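C381 turret protein (Sulfolobus turreted icosahedral virus, PDB 4IND) forms, as five copies of a three-domain jelly-roll chain, part of the turret assembly that probably projects from the icosahedral shell of this archaeal virus. Local coordinates at residues Asn52-Ser57 against Ile140-Leu145. Residues are numbered along the deposited sequence; the frame is centred on the assembly and turned at random. Where two conformers were deposited one is given.
Sequences NTKIVS and ILEFSL
K54 and E142 face each other through a water, and V56 and L141 meet methyl to methyl beside them. K54 runs out nearly fully extended from strand 52-60. From its CB, CG anti to the backbone N (chi1 174°), with the later torsions also near 180°, carries NZ across to the water. On the way K54 CG passes V56 CG1 at 4.4 Å; CD goes on past it without coming closer; K54 CE packs on the same V56 CG1 at 3.8 Å. K54 NZ, at the tip, donates to the water (2.8 Å), which in turn donates to E142 OE1 at 2.9 Å. The bridge bends by about 101° at the water oxygen, and K54 NZ stays 4.4 Å from E142 OE1, beyond a direct salt bridge. K54 NZ forms its salt bridge with D72 OD2 of the second subunit, whose D73 lies close to E142 OE1, while E142 OE2 takes hydrogen bonds from Y19 OH and from the backbone N of E74 of the second subunit. Next to the water, V56 CG2 touches L141 CD1 at 4.1 Å, and the same L141 CD1 lies 4.0 Å from the water. L141 and E142 both face K85 in a classic beta bulge; L141 points its CB at strand 52-60, whereas E142 reaches K54's water only with its carboxylate. The contact thus joins two sheets of the first jelly-roll domain, while T53-I55 extend their sheet into the second subunit by parallel pairing. K54 would be expected to offset the acids gathered here, and the water links its ammonium to E142 and would be expected to relay part of their attraction.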
loop_
_atom_site.group_PDB
_atom_site.type_symbol
_atom_site.label_atom_id
_atom_site.label_comp_id
_atom_site.label_asym_id
_atom_site.label_seq_id
_atom_site.Cartn_x
_atom_site.Cartn_y
_atom_site.Cartn_z
ATOM N N ASN A 52 39.210 -18.428 6.496
ATOM C CA ASN A 52 39.859 -17.993 5.255
ATOM C C ASN A 52 40.347 -16.565 5.391
ATOM O O ASN A 52 39.773 -15.787 6.148
ATOM C CB ASN A 52 38.882 -18.125 4.080
ATOM C CG ASN A 52 38.443 -19.554 3.869
ATOM O OD1 ASN A 52 39.195 -20.372 3.341
ATOM N ND2 ASN A 52 37.232 -19.872 4.303
ATOM N N THR A 53 41.415 -16.223 4.678
ATOM C CA THR A 53 41.963 -14.875 4.774
ATOM C C THR A 53 41.564 -14.011 3.581
ATOM O O THR A 53 42.025 -14.217 2.457
ATOM C CB THR A 53 43.479 -14.906 4.899
ATOM O OG1 THR A 53 43.840 -15.680 6.045
ATOM C CG2 THR A 53 44.020 -13.512 5.059
ATOM N N LYS A 54 40.694 -13.041 3.843
ATOM C CA LYS A 54 40.310 -12.076 2.820
ATOM C C LYS A 54 41.423 -11.038 2.716
ATOM O O LYS A 54 41.875 -10.506 3.726
ATOM C CB LYS A 54 38.992 -11.399 3.201
ATOM C CG LYS A 54 38.571 -10.257 2.270
ATOM C CD LYS A 54 37.143 -9.770 2.581
ATOM C CE LYS A 54 36.915 -8.381 2.017
ATOM N NZ LYS A 54 35.462 -8.020 1.915
ATOM N N ILE A 55 41.875 -10.759 1.500
ATOM C CA ILE A 55 42.940 -9.791 1.306
ATOM C C ILE A 55 42.450 -8.680 0.368
ATOM O O ILE A 55 42.004 -8.963 -0.748
ATOM C CB ILE A 55 44.180 -10.455 0.711
ATOM C CG1 ILE A 55 44.647 -11.598 1.610
ATOM C CG2 ILE A 55 45.299 -9.443 0.535
ATOM C CD1 ILE A 55 45.877 -12.336 1.067
ATOM N N VAL A 56 42.501 -7.437 0.849
ATOM C CA VAL A 56 42.199 -6.266 0.007
ATOM C C VAL A 56 43.281 -5.175 0.149
ATOM O O VAL A 56 44.037 -5.153 1.127
ATOM C CB VAL A 56 40.824 -5.665 0.324
ATOM C CG1 VAL A 56 39.717 -6.671 0.043
ATOM C CG2 VAL A 56 40.770 -5.198 1.777
ATOM N N SER A 57 43.371 -4.286 -0.831
ATOM C CA SER A 57 44.179 -3.071 -0.681
ATOM C C SER A 57 43.225 -1.927 -0.400
ATOM O O SER A 57 42.337 -1.667 -1.197
ATOM C CB SER A 57 44.959 -2.790 -1.961
ATOM O OG SER A 57 45.897 -3.812 -2.190
ATOM N N ILE A 140 39.754 1.863 5.852
ATOM C CA ILE A 140 38.360 2.030 5.458
ATOM C C ILE A 140 38.073 1.191 4.221
ATOM O O ILE A 140 38.589 1.473 3.144
ATOM C CB ILE A 140 38.056 3.505 5.174
ATOM C CG1 ILE A 140 38.628 4.381 6.289
ATOM C CG2 ILE A 140 36.559 3.732 5.007
ATOM C CD1 ILE A 140 38.689 5.864 5.944
ATOM N N LEU A 141 37.242 0.160 4.369
ATOM C CA LEU A 141 37.038 -0.798 3.275
ATOM C C LEU A 141 35.805 -0.498 2.413
ATOM O O LEU A 141 35.849 -0.655 1.183
ATOM C CB LEU A 141 36.948 -2.240 3.794
ATOM C CG LEU A 141 37.992 -2.792 4.765
ATOM C CD1 LEU A 141 38.016 -4.322 4.716
ATOM C CD2 LEU A 141 39.355 -2.236 4.504
ATOM N N GLU A 142 34.710 -0.110 3.060
ATOM C CA GLU A 142 33.453 0.167 2.347
ATOM C C GLU A 142 32.705 1.264 3.067
ATOM O O GLU A 142 32.836 1.419 4.263
ATOM C CB GLU A 142 32.551 -1.067 2.252
ATOM C CG GLU A 142 33.110 -2.249 1.471
ATOM C CD GLU A 142 32.215 -3.505 1.584
ATOM O OE1 GLU A 142 32.739 -4.566 1.995
ATOM O OE2 GLU A 142 31.008 -3.444 1.233
ATOM N N PHE A 143 31.914 2.026 2.325
ATOM C CA PHE A 143 31.078 3.053 2.924
ATOM C C PHE A 143 29.746 2.969 2.212
ATOM O O PHE A 143 29.695 3.087 0.983
ATOM C CB PHE A 143 31.688 4.439 2.743
ATOM C CG PHE A 143 30.911 5.546 3.434
ATOM C CD1 PHE A 143 31.129 5.843 4.771
ATOM C CD2 PHE A 143 29.946 6.267 2.729
ATOM C CE1 PHE A 143 30.411 6.859 5.399
ATOM C CE2 PHE A 143 29.226 7.281 3.332
ATOM C CZ PHE A 143 29.461 7.591 4.667
ATOM N N SER A 144 28.681 2.769 2.990
ATOM C CA SER A 144 27.335 2.503 2.473
ATOM C C SER A 144 26.306 3.463 3.074
ATOM O O SER A 144 26.228 3.641 4.285
ATOM C CB SER A 144 26.923 1.049 2.751
ATOM O OG SER A 144 25.522 0.845 2.518
ATOM N N LEU A 145 25.505 4.063 2.206
ATOM C CA LEU A 145 24.395 4.938 2.598
ATOM C C LEU A 145 23.134 4.303 2.072
ATOM O O LEU A 145 22.980 4.173 0.859
ATOM C CB LEU A 145 24.535 6.297 1.888
ATOM C CG LEU A 145 25.489 7.347 2.421
ATOM C CD1 LEU A 145 25.879 8.364 1.325
ATOM C CD2 LEU A 145 24.809 8.063 3.561
HETATM O O HOH W 1 35.559 -5.258 1.711
#